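Local coordinates for uncharacterized protein (Burkholderia cenocepacia, PDB 6ANS) that is of unknown function but carries DUF1214 family regions, binds a sodium ion in the crystal and assembles as a pair of subunits, at residues A[78-83]-A[91-96]; A[255-260]-A[289-294]; A[340-345]-A[351-356]. All blocks are in the same frame, centred on the assembly; numbering follows the deposited sequence. Where two conformers were deposited one is given.

Contact 1 of 3, residues A[78-83]-A[91-96]; sequences LEMHVE and GFFSPS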
ATOM      1  N   LEU A  78      -0.132  -9.027   3.838  1.00 18.66           N
ATOM      2  CA  LEU A  78       0.790  -8.524   4.858  1.00 19.94           C
ATOM      3  C   LEU A  78       0.181  -7.368   5.651  1.00 22.35           C
ATOM      4  O   LEU A  78       0.449  -7.217   6.847  1.00 19.40           O
ATOM      5  CB  LEU A  78       2.121  -8.106   4.211  1.00 21.96           C
ATOM      6  CG  LEU A  78       3.040  -9.246   3.752  1.00 25.80           C
ATOM      7  CD1 LEU A  78       4.162  -8.733   2.816  1.00 21.90           C
ATOM      8  CD2 LEU A  78       3.637 -10.001   4.948  1.00 19.21           C
ATOM      9  N   GLU A  79      -0.599  -6.513   4.997  1.00 21.79           N
ATOM     10  CA  GLU A  79      -1.304  -5.476   5.740  1.00 25.99           C
ATOM     11  C   GLU A  79      -2.348  -6.097   6.649  1.00 27.11           C
ATOM     12  O   GLU A  79      -2.483  -5.712   7.823  1.00 20.17           O
ATOM     13  CB  GLU A  79      -1.946  -4.484   4.766  1.00 18.61           C
ATOM     14  CG  GLU A  79      -0.908  -3.617   3.997  1.00 23.66           C
ATOM     15  CD  GLU A  79      -1.542  -2.643   2.994  1.00 33.83           C
ATOM     16  OE1 GLU A  79      -2.760  -2.394   3.066  1.00 43.70           O
ATOM     17  OE2 GLU A  79      -0.818  -2.129   2.118  1.00 42.52           O
HETATM   18  N   MSE A  80      -3.080  -7.070   6.120  1.00 21.79           N
HETATM   19  CA  MSE A  80      -4.106  -7.767   6.854  1.00 24.68           C
HETATM   20  C   MSE A  80      -3.575  -8.471   8.091  1.00 26.66           C
HETATM   21  O   MSE A  80      -4.131  -8.328   9.166  1.00 23.38           O
HETATM   22  CB  MSE A  80      -4.790  -8.785   5.950  1.00 19.70           C
HETATM   23  CG  MSE A  80      -5.917  -9.533   6.645  1.00 29.37           C
HETATM   24 SE   MSE A  80      -6.787 -10.758   5.388  1.00 41.85          SE
HETATM   25  CE  MSE A  80      -7.607  -9.465   4.124  1.00 26.60           C
ATOM     26  N   HIS A  81      -2.478  -9.218   7.941  1.00 23.46           N
ATOM     27  CA  HIS A  81      -2.069 -10.153   8.977  1.00 25.41           C
ATOM     28  C   HIS A  81      -0.797  -9.777   9.708  1.00 26.21           C
ATOM     29  O   HIS A  81      -0.516 -10.380  10.740  1.00 30.04           O
ATOM     30  CB  HIS A  81      -1.892 -11.555   8.383  1.00 23.48           C
ATOM     31  CG  HIS A  81      -3.184 -12.192   7.994  1.00 21.17           C
ATOM     32  ND1 HIS A  81      -4.154 -12.510   8.919  1.00 21.89           N
ATOM     33  CD2 HIS A  81      -3.675 -12.558   6.786  1.00 24.51           C
ATOM     34  CE1 HIS A  81      -5.178 -13.076   8.300  1.00 27.22           C
ATOM     35  NE2 HIS A  81      -4.913 -13.118   7.007  1.00 24.07           N
ATOM     36  N   VAL A  82      -0.030  -8.798   9.226  1.00 27.55           N
ATOM     37  CA  VAL A  82       1.198  -8.372   9.887  1.00 23.22           C
ATOM     38  C   VAL A  82       1.115  -6.917  10.346  1.00 27.89           C
ATOM     39  O   VAL A  82       1.328  -6.621  11.519  1.00 30.09           O
ATOM     40  CB  VAL A  82       2.431  -8.605   8.990  1.00 23.92           C
ATOM     41  CG1 VAL A  82       3.656  -7.913   9.571  1.00 21.28           C
ATOM     42  CG2 VAL A  82       2.679 -10.105   8.859  1.00 20.68           C
ATOM     43  N   GLU A  83       0.762  -5.997   9.439  1.00 25.99           N
ATOM     44  CA  GLU A  83       0.874  -4.578   9.769  1.00 23.97           C
ATOM     45  C   GLU A  83      -0.345  -4.031  10.511  1.00 27.85           C
ATOM     46  O   GLU A  83      -0.187  -3.197  11.408  1.00 31.92           O
ATOM     47  CB  GLU A  83       1.121  -3.749   8.498  1.00 19.78           C
ATOM     48  CG  GLU A  83       2.416  -4.100   7.780  1.00 23.93           C
ATOM     49  CD  GLU A  83       3.656  -3.838   8.632  1.00 28.81           C
ATOM     50  OE1 GLU A  83       3.556  -3.101   9.637  1.00 26.73           O
ATOM     51  OE2 GLU A  83       4.736  -4.359   8.284  1.00 26.89           O
ATOM     52  N   GLY A  91      -6.690  -0.281  12.712  1.00 29.39           N
ATOM     53  CA  GLY A  91      -6.618   0.777  11.723  1.00 31.47           C
ATOM     54  C   GLY A  91      -7.125   0.264  10.397  1.00 29.21           C
ATOM     55  O   GLY A  91      -7.033  -0.931  10.104  1.00 25.47           O
ATOM     56  N   PHE A  92      -7.707   1.162   9.614  1.00 21.35           N
ATOM     57  CA  PHE A  92      -8.191   0.805   8.291  1.00 23.72           C
ATOM     58  C   PHE A  92      -7.049   0.689   7.282  1.00 25.95           C
ATOM     59  O   PHE A  92      -6.088   1.464   7.306  1.00 25.50           O
ATOM     60  CB  PHE A  92      -9.209   1.842   7.806  1.00 23.34           C
ATOM     61  CG  PHE A  92     -10.554   1.737   8.475  1.00 26.92           C
ATOM     62  CD1 PHE A  92     -11.306   0.566   8.377  1.00 23.13           C
ATOM     63  CD2 PHE A  92     -11.075   2.802   9.186  1.00 30.02           C
ATOM     64  CE1 PHE A  92     -12.555   0.466   8.986  1.00 24.34           C
ATOM     65  CE2 PHE A  92     -12.322   2.710   9.800  1.00 24.54           C
ATOM     66  CZ  PHE A  92     -13.059   1.538   9.701  1.00 26.86           C
ATOM     67  N   PHE A  93      -7.165  -0.284   6.384  1.00 22.82           N
ATOM     68  CA  PHE A  93      -6.408  -0.289   5.144  1.00 24.32           C
ATOM     69  C   PHE A  93      -7.377  -0.754   4.069  1.00 21.71           C
ATOM     70  O   PHE A  93      -8.491  -1.177   4.366  1.00 20.14           O
ATOM     71  CB  PHE A  93      -5.166  -1.199   5.222  1.00 19.17           C
ATOM     72  CG  PHE A  93      -5.512  -2.660   5.312  1.00 23.84           C
ATOM     73  CD1 PHE A  93      -5.852  -3.232   6.534  1.00 25.50           C
ATOM     74  CD2 PHE A  93      -5.522  -3.455   4.172  1.00 20.85           C
ATOM     75  CE1 PHE A  93      -6.185  -4.577   6.625  1.00 24.68           C
ATOM     76  CE2 PHE A  93      -5.861  -4.818   4.253  1.00 21.97           C
ATOM     77  CZ  PHE A  93      -6.200  -5.370   5.485  1.00 27.22           C
ATOM     78  N   SER A  94      -6.946  -0.703   2.813  1.00 23.24           N
ATOM     79  CA  SER A  94      -7.811  -1.061   1.699  0.54 25.10           C
ATOM     80  C   SER A  94      -7.486  -2.470   1.234  1.00 25.35           C
ATOM     81  O   SER A  94      -6.387  -2.696   0.731  1.00 20.24           O
ATOM     82  CB  SER A  94      -7.621  -0.065   0.553  0.54 25.46           C
ATOM     83  OG  SER A  94      -8.189  -0.560  -0.645  0.54 30.26           O
ATOM     84  N   PRO A  95      -8.399  -3.450   1.372  1.00 22.70           N
ATOM     85  CA  PRO A  95      -8.109  -4.811   0.912  1.00 22.48           C
ATOM     86  C   PRO A  95      -8.326  -5.024  -0.579  1.00 26.69           C
ATOM     87  O   PRO A  95      -8.160  -6.152  -1.058  1.00 24.15           O
ATOM     88  CB  PRO A  95      -9.098  -5.663   1.735  1.00 22.66           C
ATOM     89  CG  PRO A  95     -10.307  -4.770   1.843  1.00 20.52           C
ATOM     90  CD  PRO A  95      -9.758  -3.344   1.936  1.00 22.73           C
ATOM     91  N   SER A  96      -8.738  -3.997  -1.314  1.00 20.49           N
ATOM     92  CA  SER A  96      -8.783  -4.034  -2.772  1.00 20.74           C
ATOM     93  C   SER A  96      -8.852  -2.604  -3.274  1.00 25.80           C
ATOM     94  O   SER A  96      -9.569  -1.781  -2.696  1.00 24.51           O
ATOM     95  CB  SER A  96      -9.975  -4.825  -3.316  1.00 24.04           C
ATOM     96  OG  SER A  96      -9.693  -6.214  -3.387  1.00 23.58           O
TER
HETATM   97  O   HOH W   1      -3.967  -0.234   1.949  1.00 29.18           O
HETATM   98  O   HOH W   2      -3.936  -4.032   0.718  1.00 42.10           O
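The F93 ring has the CB methylene of E79 over one face: CB sits 4.0 Å from the ring centroid and 19° off its normal, a CH-pi contact shifted toward the rim. M80 approaches obliquely, with its CA 3.5 Å from F93 CZ at the far end of the ring. Within the helix, the H81 ring is covered on one face by M80 CG.

With CG turned opposite the carbonyl carbon (chi1 -69°) and the rest of the chain straight, E79 brings OE1 to within 3.2 Å of F93 CD2. Its carboxylate stands nearly perpendicular to the ring, 84° between planes. No direct hydrogen bond joins the segments; water does that work. One water donates to E79 OE1 (2.7 Å) and accepts from S94 N, while a second donates to S94 O and more weakly to E79 OE1. Main-chain groups at S94 are thus tied to the carboxylate.

E79 also packs on R75 of the second subunit. The site lies at the C-terminal end of helix 60-83, which packs on helix 224-251 through M80 on F237, and F93 pairs by backbone bonding with Y113 of strand 109-115.

Contact 2 of 3, residues A[255-260]-A[289-294]; sequences HVNALP and EALVID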
ATOM      1  N   HIS A 255     -21.007 -22.589 -18.284  1.00 35.21           N
ATOM      2  CA  HIS A 255     -21.860 -21.510 -18.779  1.00 35.44           C
ATOM      3  C   HIS A 255     -21.021 -20.309 -19.224  1.00 35.62           C
ATOM      4  O   HIS A 255     -21.339 -19.160 -18.909  1.00 37.92           O
ATOM      5  CB  HIS A 255     -22.920 -21.112 -17.728  1.00 37.05           C
ATOM      6  CG  HIS A 255     -22.377 -20.773 -16.370  1.00 36.06           C
ATOM      7  ND1 HIS A 255     -21.804 -19.551 -16.073  1.00 37.55           N
ATOM      8  CD2 HIS A 255     -22.358 -21.483 -15.214  1.00 37.77           C
ATOM      9  CE1 HIS A 255     -21.445 -19.528 -14.800  1.00 33.91           C
ATOM     10  NE2 HIS A 255     -21.769 -20.690 -14.256  1.00 42.04           N
ATOM     11  N   VAL A 256     -19.958 -20.582 -19.992  1.00 34.33           N
ATOM     12  CA  VAL A 256     -19.116 -19.525 -20.543  1.00 39.64           C
ATOM     13  C   VAL A 256     -19.945 -18.600 -21.426  1.00 38.03           C
ATOM     14  O   VAL A 256     -20.797 -19.050 -22.200  1.00 39.75           O
ATOM     15  CB  VAL A 256     -17.950 -20.149 -21.332  1.00 40.07           C
ATOM     16  CG1 VAL A 256     -18.479 -21.024 -22.481  1.00 35.47           C
ATOM     17  CG2 VAL A 256     -17.013 -19.075 -21.886  1.00 33.32           C
ATOM     18  N   ASN A 257     -19.702 -17.295 -21.303  1.00 37.24           N
ATOM     19  CA  ASN A 257     -20.370 -16.243 -22.076  1.00 34.57           C
ATOM     20  C   ASN A 257     -21.862 -16.113 -21.778  1.00 36.41           C
ATOM     21  O   ASN A 257     -22.550 -15.374 -22.477  1.00 34.72           O
ATOM     22  CB  ASN A 257     -20.177 -16.423 -23.591  1.00 35.77           C
ATOM     23  CG  ASN A 257     -18.746 -16.131 -24.036  1.00 42.74           C
ATOM     24  OD1 ASN A 257     -18.050 -15.318 -23.427  1.00 43.88           O
ATOM     25  ND2 ASN A 257     -18.314 -16.777 -25.110  1.00 34.87           N
ATOM     26  N   ALA A 258     -22.389 -16.820 -20.783  1.00 33.69           N
ATOM     27  CA  ALA A 258     -23.688 -16.504 -20.203  1.00 37.12           C
ATOM     28  C   ALA A 258     -23.448 -15.858 -18.846  1.00 36.97           C
ATOM     29  O   ALA A 258     -22.327 -15.829 -18.352  1.00 32.57           O
ATOM     30  CB  ALA A 258     -24.575 -17.757 -20.076  1.00 34.89           C
ATOM     31  N   LEU A 259     -24.502 -15.347 -18.220  1.00 37.70           N
ATOM     32  CA  LEU A 259     -24.364 -14.644 -16.942  1.00 34.50           C
ATOM     33  C   LEU A 259     -25.461 -15.078 -15.980  1.00 42.89           C
ATOM     34  O   LEU A 259     -26.321 -14.277 -15.589  1.00 42.63           O
ATOM     35  CB  LEU A 259     -24.391 -13.132 -17.167  1.00 32.62           C
ATOM     36  CG  LEU A 259     -23.908 -12.233 -16.044  1.00 29.08           C
ATOM     37  CD1 LEU A 259     -22.593 -12.750 -15.516  1.00 33.20           C
ATOM     38  CD2 LEU A 259     -23.747 -10.795 -16.589  1.00 29.83           C
ATOM     39  N   PRO A 260     -25.449 -16.342 -15.556  1.00 42.11           N
ATOM     40  CA  PRO A 260     -26.504 -16.839 -14.676  1.00 43.91           C
ATOM     41  C   PRO A 260     -26.377 -16.259 -13.280  1.00 38.25           C
ATOM     42  O   PRO A 260     -25.288 -15.814 -12.879  1.00 38.29           O
ATOM     43  CB  PRO A 260     -26.274 -18.361 -14.675  1.00 44.70           C
ATOM     44  CG  PRO A 260     -24.817 -18.500 -14.869  1.00 43.43           C
ATOM     45  CD  PRO A 260     -24.424 -17.374 -15.805  1.00 43.66           C
ATOM     46  N   GLU A 289     -15.366 -10.741 -32.110  1.00 47.33           N
ATOM     47  CA  GLU A 289     -16.611 -11.097 -31.449  1.00 44.53           C
ATOM     48  C   GLU A 289     -16.961 -10.106 -30.346  1.00 50.30           C
ATOM     49  O   GLU A 289     -16.091  -9.449 -29.763  1.00 50.68           O
ATOM     50  CB  GLU A 289     -16.533 -12.504 -30.860  1.00 43.09           C
ATOM     51  CG  GLU A 289     -16.420 -13.596 -31.913  1.00 48.26           C
ATOM     52  CD  GLU A 289     -16.285 -14.967 -31.299  1.00 50.34           C
ATOM     53  OE1 GLU A 289     -15.623 -15.072 -30.247  1.00 48.68           O
ATOM     54  OE2 GLU A 289     -16.851 -15.934 -31.855  1.00 52.94           O
ATOM     55  N   ALA A 290     -18.254 -10.017 -30.063  1.00 46.28           N
ATOM     56  CA  ALA A 290     -18.755  -9.199 -28.977  1.00 44.18           C
ATOM     57  C   ALA A 290     -19.776 -10.003 -28.191  1.00 43.30           C
ATOM     58  O   ALA A 290     -20.495 -10.839 -28.749  1.00 40.07           O
ATOM     59  CB  ALA A 290     -19.384  -7.896 -29.495  1.00 37.37           C
ATOM     60  N   LEU A 291     -19.827  -9.746 -26.889  1.00 34.78           N
ATOM     61  CA  LEU A 291     -20.832 -10.328 -26.012  1.00 34.41           C
ATOM     62  C   LEU A 291     -21.891  -9.270 -25.739  1.00 42.70           C
ATOM     63  O   LEU A 291     -21.588  -8.220 -25.162  1.00 44.18           O
ATOM     64  CB  LEU A 291     -20.206 -10.809 -24.703  1.00 37.09           C
ATOM     65  CG  LEU A 291     -21.190 -11.532 -23.776  1.00 40.80           C
ATOM     66  CD1 LEU A 291     -21.634 -12.871 -24.371  1.00 46.33           C
ATOM     67  CD2 LEU A 291     -20.608 -11.716 -22.399  1.00 31.27           C
ATOM     68  N   VAL A 292     -23.127  -9.552 -26.141  1.00 44.00           N
ATOM     69  CA  VAL A 292     -24.240  -8.628 -25.974  1.00 36.00           C
ATOM     70  C   VAL A 292     -25.036  -9.060 -24.754  1.00 45.05           C
ATOM     71  O   VAL A 292     -25.622 -10.148 -24.742  1.00 42.71           O
ATOM     72  CB  VAL A 292     -25.135  -8.594 -27.220  1.00 50.43           C
ATOM     73  CG1 VAL A 292     -26.252  -7.559 -27.039  1.00 38.31           C
ATOM     74  CG2 VAL A 292     -24.300  -8.314 -28.472  1.00 48.83           C
ATOM     75  N   ILE A 293     -25.070  -8.202 -23.736  1.00 39.14           N
ATOM     76  CA  ILE A 293     -25.790  -8.451 -22.493  1.00 38.33           C
ATOM     77  C   ILE A 293     -27.011  -7.545 -22.463  1.00 40.69           C
ATOM     78  O   ILE A 293     -26.908  -6.351 -22.767  1.00 42.57           O
ATOM     79  CB  ILE A 293     -24.896  -8.201 -21.264  1.00 34.54           C
ATOM     80  CG1 ILE A 293     -23.535  -8.894 -21.426  1.00 35.96           C
ATOM     81  CG2 ILE A 293     -25.590  -8.651 -19.986  1.00 31.95           C
ATOM     82  CD1 ILE A 293     -22.525  -8.510 -20.353  1.00 31.43           C
ATOM     83  N   ASP A 294     -28.162  -8.108 -22.083  1.00 40.65           N
ATOM     84  CA  ASP A 294     -29.430  -7.389 -22.069  1.00 39.58           C
ATOM     85  C   ASP A 294     -30.196  -7.691 -20.797  1.00 42.81           C
ATOM     86  O   ASP A 294     -30.283  -8.849 -20.377  1.00 43.48           O
ATOM     87  CB  ASP A 294     -30.324  -7.775 -23.252  1.00 38.38           C
ATOM     88  CG  ASP A 294     -29.875  -7.162 -24.549  1.00 49.23           C
ATOM     89  OD1 ASP A 294     -29.969  -5.927 -24.691  1.00 50.23           O
ATOM     90  OD2 ASP A 294     -29.418  -7.920 -25.428  1.00 56.15           O
TER
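N257 O accepts a hydrogen bond from T378 OG1, and the same carbonyl oxygen has L291 CD1 resting 3.3 Å away. That is the nearest approach between 255-260 and 289-294, and it is van der Waals in kind: a methyl sits beside an oxygen whose hydrogen bond comes from elsewhere. The other L291 methyl, CD2, is farther off at 4.1 Å from N257 O. L291 CD1 also meets N257 CB at 3.9 Å, so one branch of the leucine covers both the carbonyl and the first carbon of the asparagine side chain. CG of L291 lies opposite its own backbone N (chi1 -175°), which carries the methyls across to the loop.

N257 is the third residue of a type II beta turn from H255 to A258, closed by A258 N bonding to H255 O at 3.2 Å. Its positive phi (66°) is what that corner of the turn calls for. The side-chain amide is engaged beyond the turn, where OD1 accepts from S284 N, and the N257 backbone bonds to C282, so the turn is fastened to strand 276-284.

This loop, between helices 224-251 and 264-269, lies where two four-stranded sheets of the chain meet. Strand 289-295 is an inner strand of the mixed sheet, while 276-284 is an outer strand of an antiparallel one.

Two residues farther along each segment, L259 points toward I293, with L259 CD2 at 4.4 Å from I293 CG2, a loose apolar touch. Both side chains also pack on I363 and W365 of strand 360-368, which belongs to the antiparallel sheet. On the turn's own side, P260 CG lies over the centre of the H255 ring, 3.4 Å above its plane, and H255 ND1 and A258 O are both hydrogen-bonded to S281 OG.

Contact 3 of 3, residues A[340-345]-A[351-356]; sequences VIVAAT and NWLDTA
W352 lays its indole beside the end of the neighbouring strand, edge-on to the carbonyl of A343. With CG opposite the backbone N (chi1 177°), the ring extends so that NE1 donates to A343 O at 3.0 Å, from well above the carbonyl plane and on a somewhat bent bond (147° at the hydrogen). One indole face carries the carbonyl carbon of T345, 3.3 Å above the plane, and the opposite face carries D354 CA; both lie toward the rim.

Strands 338-343 and 351-354 run parallel here. I341 makes both of its main-chain bonds to strand 351-354, N donating to N351 O and O accepting from L353 N, each at 2.8 Å, so the pair straddles W352; A343 N then bonds to L353 O. I341, A343 and W352 point to one face of the sheet. On the other, V340, V342 and L353 interlock as apolar neighbours, L353 crossing both valines obliquely. V340 CG1 lies 3.8 Å from L353 CG, and V342 CG2 meets L353 CD1. Just beyond the strand, the T355 methyl, CG2, touches V342 CG1 at 3.6 Å. V342 and T355 pack on L308 of strand 303-309, and L353 on V306.

D354 OD1 accepts from A356 N in an Asx turn, and a water donates both to this oxygen and to A344 O, bridging the strand ends.

A343 O is held twice, by W352 NE1 and, at 3.0 Å, by T355 N, which arrive from opposite faces of its carbonyl plane. The tryptophan thus adds a side-chain bond to the end of the main-chain ladder, and the two donors together hold the segments to each other where the regular pairing stops.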
ATOM      1  N   VAL A 340     -25.485  -3.769 -22.630  1.00 39.61           N
ATOM      2  CA  VAL A 340     -24.060  -3.580 -22.370  1.00 38.68           C
ATOM      3  C   VAL A 340     -23.287  -4.518 -23.292  1.00 41.85           C
ATOM      4  O   VAL A 340     -23.569  -5.724 -23.334  1.00 38.92           O
ATOM      5  CB  VAL A 340     -23.697  -3.868 -20.899  1.00 33.26           C
ATOM      6  CG1 VAL A 340     -22.211  -3.681 -20.682  1.00 28.62           C
ATOM      7  CG2 VAL A 340     -24.496  -2.982 -19.948  1.00 30.58           C
ATOM      8  N   ILE A 341     -22.284  -3.984 -23.987  1.00 40.87           N
ATOM      9  CA  ILE A 341     -21.536  -4.734 -24.993  1.00 37.60           C
ATOM     10  C   ILE A 341     -20.099  -4.912 -24.523  1.00 36.43           C
ATOM     11  O   ILE A 341     -19.412  -3.927 -24.228  1.00 36.53           O
ATOM     12  CB  ILE A 341     -21.560  -4.024 -26.354  1.00 40.94           C
ATOM     13  CG1 ILE A 341     -22.994  -3.681 -26.772  1.00 44.17           C
ATOM     14  CG2 ILE A 341     -20.821  -4.857 -27.389  1.00 39.56           C
ATOM     15  CD1 ILE A 341     -23.750  -4.817 -27.400  1.00 41.92           C
ATOM     16  N   VAL A 342     -19.649  -6.166 -24.463  1.00 32.39           N
ATOM     17  CA  VAL A 342     -18.255  -6.520 -24.195  1.00 38.12           C
ATOM     18  C   VAL A 342     -17.564  -6.714 -25.544  1.00 44.86           C
ATOM     19  O   VAL A 342     -17.985  -7.567 -26.333  1.00 46.51           O
ATOM     20  CB  VAL A 342     -18.163  -7.799 -23.342  1.00 32.86           C
ATOM     21  CG1 VAL A 342     -16.732  -8.117 -22.999  1.00 31.85           C
ATOM     22  CG2 VAL A 342     -18.995  -7.679 -22.074  1.00 26.83           C
ATOM     23  N   ALA A 343     -16.507  -5.939 -25.814  1.00 43.79           N
ATOM     24  CA  ALA A 343     -15.835  -5.978 -27.116  1.00 40.98           C
ATOM     25  C   ALA A 343     -14.494  -5.254 -27.045  1.00 39.18           C
ATOM     26  O   ALA A 343     -14.180  -4.569 -26.067  1.00 39.05           O
ATOM     27  CB  ALA A 343     -16.710  -5.368 -28.211  1.00 40.22           C
ATOM     28  N   ALA A 344     -13.703  -5.403 -28.114  1.00 40.38           N
ATOM     29  CA  ALA A 344     -12.392  -4.761 -28.183  1.00 41.09           C
ATOM     30  C   ALA A 344     -12.484  -3.265 -28.482  1.00 49.68           C
ATOM     31  O   ALA A 344     -11.602  -2.500 -28.074  1.00 51.87           O
ATOM     32  CB  ALA A 344     -11.530  -5.440 -29.253  1.00 40.21           C
ATOM     33  N   THR A 345     -13.504  -2.835 -29.222  1.00 47.58           N
ATOM     34  CA  THR A 345     -13.753  -1.425 -29.483  1.00 52.12           C
ATOM     35  C   THR A 345     -15.241  -1.150 -29.309  1.00 52.44           C
ATOM     36  O   THR A 345     -16.071  -2.050 -29.451  1.00 51.18           O
ATOM     37  CB  THR A 345     -13.285  -1.014 -30.892  1.00 51.66           C
ATOM     38  OG1 THR A 345     -13.896  -1.869 -31.868  1.00 51.87           O
ATOM     39  CG2 THR A 345     -11.769  -1.087 -31.016  1.00 49.79           C
ATOM     40  N   ASN A 351     -23.399   1.181 -24.361  1.00 34.39           N
ATOM     41  CA  ASN A 351     -22.680   0.909 -23.124  1.00 33.87           C
ATOM     42  C   ASN A 351     -21.669  -0.202 -23.373  1.00 40.24           C
ATOM     43  O   ASN A 351     -21.996  -1.224 -23.982  1.00 43.53           O
ATOM     44  CB  ASN A 351     -23.651   0.504 -22.017  1.00 34.65           C
ATOM     45  CG  ASN A 351     -24.747   1.535 -21.801  1.00 39.69           C
ATOM     46  OD1 ASN A 351     -24.470   2.723 -21.688  1.00 39.87           O
ATOM     47  ND2 ASN A 351     -25.996   1.079 -21.730  1.00 38.85           N
ATOM     48  N   TRP A 352     -20.437   0.001 -22.911  1.00 41.39           N
ATOM     49  CA  TRP A 352     -19.309  -0.774 -23.404  1.00 40.99           C
ATOM     50  C   TRP A 352     -18.408  -1.246 -22.270  1.00 40.47           C
ATOM     51  O   TRP A 352     -18.078  -0.476 -21.365  1.00 40.65           O
ATOM     52  CB  TRP A 352     -18.508   0.078 -24.396  1.00 44.07           C
ATOM     53  CG  TRP A 352     -17.282  -0.557 -24.938  1.00 43.09           C
ATOM     54  CD1 TRP A 352     -17.157  -1.821 -25.424  1.00 43.94           C
ATOM     55  CD2 TRP A 352     -15.989   0.047 -25.045  1.00 43.65           C
ATOM     56  NE1 TRP A 352     -15.867  -2.040 -25.841  1.00 40.33           N
ATOM     57  CE2 TRP A 352     -15.130  -0.906 -25.621  1.00 41.72           C
ATOM     58  CE3 TRP A 352     -15.478   1.313 -24.729  1.00 46.01           C
ATOM     59  CZ2 TRP A 352     -13.784  -0.644 -25.878  1.00 46.97           C
ATOM     60  CZ3 TRP A 352     -14.142   1.573 -24.984  1.00 45.32           C
ATOM     61  CH2 TRP A 352     -13.309   0.596 -25.549  1.00 48.16           C
ATOM     62  N   LEU A 353     -18.002  -2.512 -22.333  1.00 36.59           N
ATOM     63  CA  LEU A 353     -16.925  -3.050 -21.509  1.00 34.21           C
ATOM     64  C   LEU A 353     -15.763  -3.442 -22.424  1.00 38.15           C
ATOM     65  O   LEU A 353     -15.925  -4.297 -23.304  1.00 35.96           O
ATOM     66  CB  LEU A 353     -17.406  -4.248 -20.684  1.00 30.59           C
ATOM     67  CG  LEU A 353     -18.583  -3.988 -19.745  1.00 28.66           C
ATOM     68  CD1 LEU A 353     -18.982  -5.247 -19.000  1.00 31.68           C
ATOM     69  CD2 LEU A 353     -18.297  -2.829 -18.760  1.00 35.87           C
ATOM     70  N   ASP A 354     -14.602  -2.815 -22.214  1.00 33.27           N
ATOM     71  CA  ASP A 354     -13.422  -3.004 -23.058  1.00 34.39           C
ATOM     72  C   ASP A 354     -12.696  -4.289 -22.659  1.00 37.13           C
ATOM     73  O   ASP A 354     -12.323  -4.451 -21.492  1.00 33.49           O
ATOM     74  CB  ASP A 354     -12.494  -1.796 -22.901  1.00 35.19           C
ATOM     75  CG  ASP A 354     -11.282  -1.837 -23.826  1.00 44.56           C
ATOM     76  OD1 ASP A 354     -10.993  -2.893 -24.438  1.00 45.04           O
ATOM     77  OD2 ASP A 354     -10.599  -0.795 -23.924  1.00 46.64           O
ATOM     78  N   THR A 355     -12.484  -5.202 -23.620  1.00 36.68           N
ATOM     79  CA  THR A 355     -11.789  -6.446 -23.288  1.00 34.24           C
ATOM     80  C   THR A 355     -10.302  -6.231 -23.010  1.00 35.50           C
ATOM     81  O   THR A 355      -9.662  -7.116 -22.425  1.00 35.08           O
ATOM     82  CB  THR A 355     -11.962  -7.502 -24.390  1.00 33.79           C
ATOM     83  OG1 THR A 355     -11.561  -6.970 -25.660  1.00 30.62           O
ATOM     84  CG2 THR A 355     -13.422  -7.991 -24.446  1.00 29.27           C
ATOM     85  N   ALA A 356      -9.742  -5.088 -23.407  1.00 28.87           N
ATOM     86  CA  ALA A 356      -8.430  -4.650 -22.922  1.00 33.73           C
ATOM     87  C   ALA A 356      -7.350  -5.710 -23.155  1.00 36.42           C
ATOM     88  O   ALA A 356      -6.547  -6.026 -22.274  1.00 32.55           O
ATOM     89  CB  ALA A 356      -8.509  -4.269 -21.436  1.00 30.72           C
TER
HETATM   90  O   HOH W   3      -9.539  -3.043 -26.551  1.00 41.51           O

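Overall arrangement
Along the chain the three contacts follow in series. Contact 1 stands apart, with its centre 35 Å from that of contact 2 and 33 Å from that of contact 3, on the opposite side of the chain's centre. It joins the end of helix 60-83 to the loop before strand 109-115, close to the second subunit. Contacts 2 and 3, 12 Å between centres, both reach the mixed sheet ordered 351-354, 338-343, 289-295, 377-382. Strand 289-295 pairs antiparallel with 338-343, L291 N reaching V342 O at 2.9 Å. Contact 3 joins 338-343 to 351-354, the outermost strand there within the chain; contact 2 covers inner strand 289-295 with the loop following helix 224-251, the helix that also packs against contact 1.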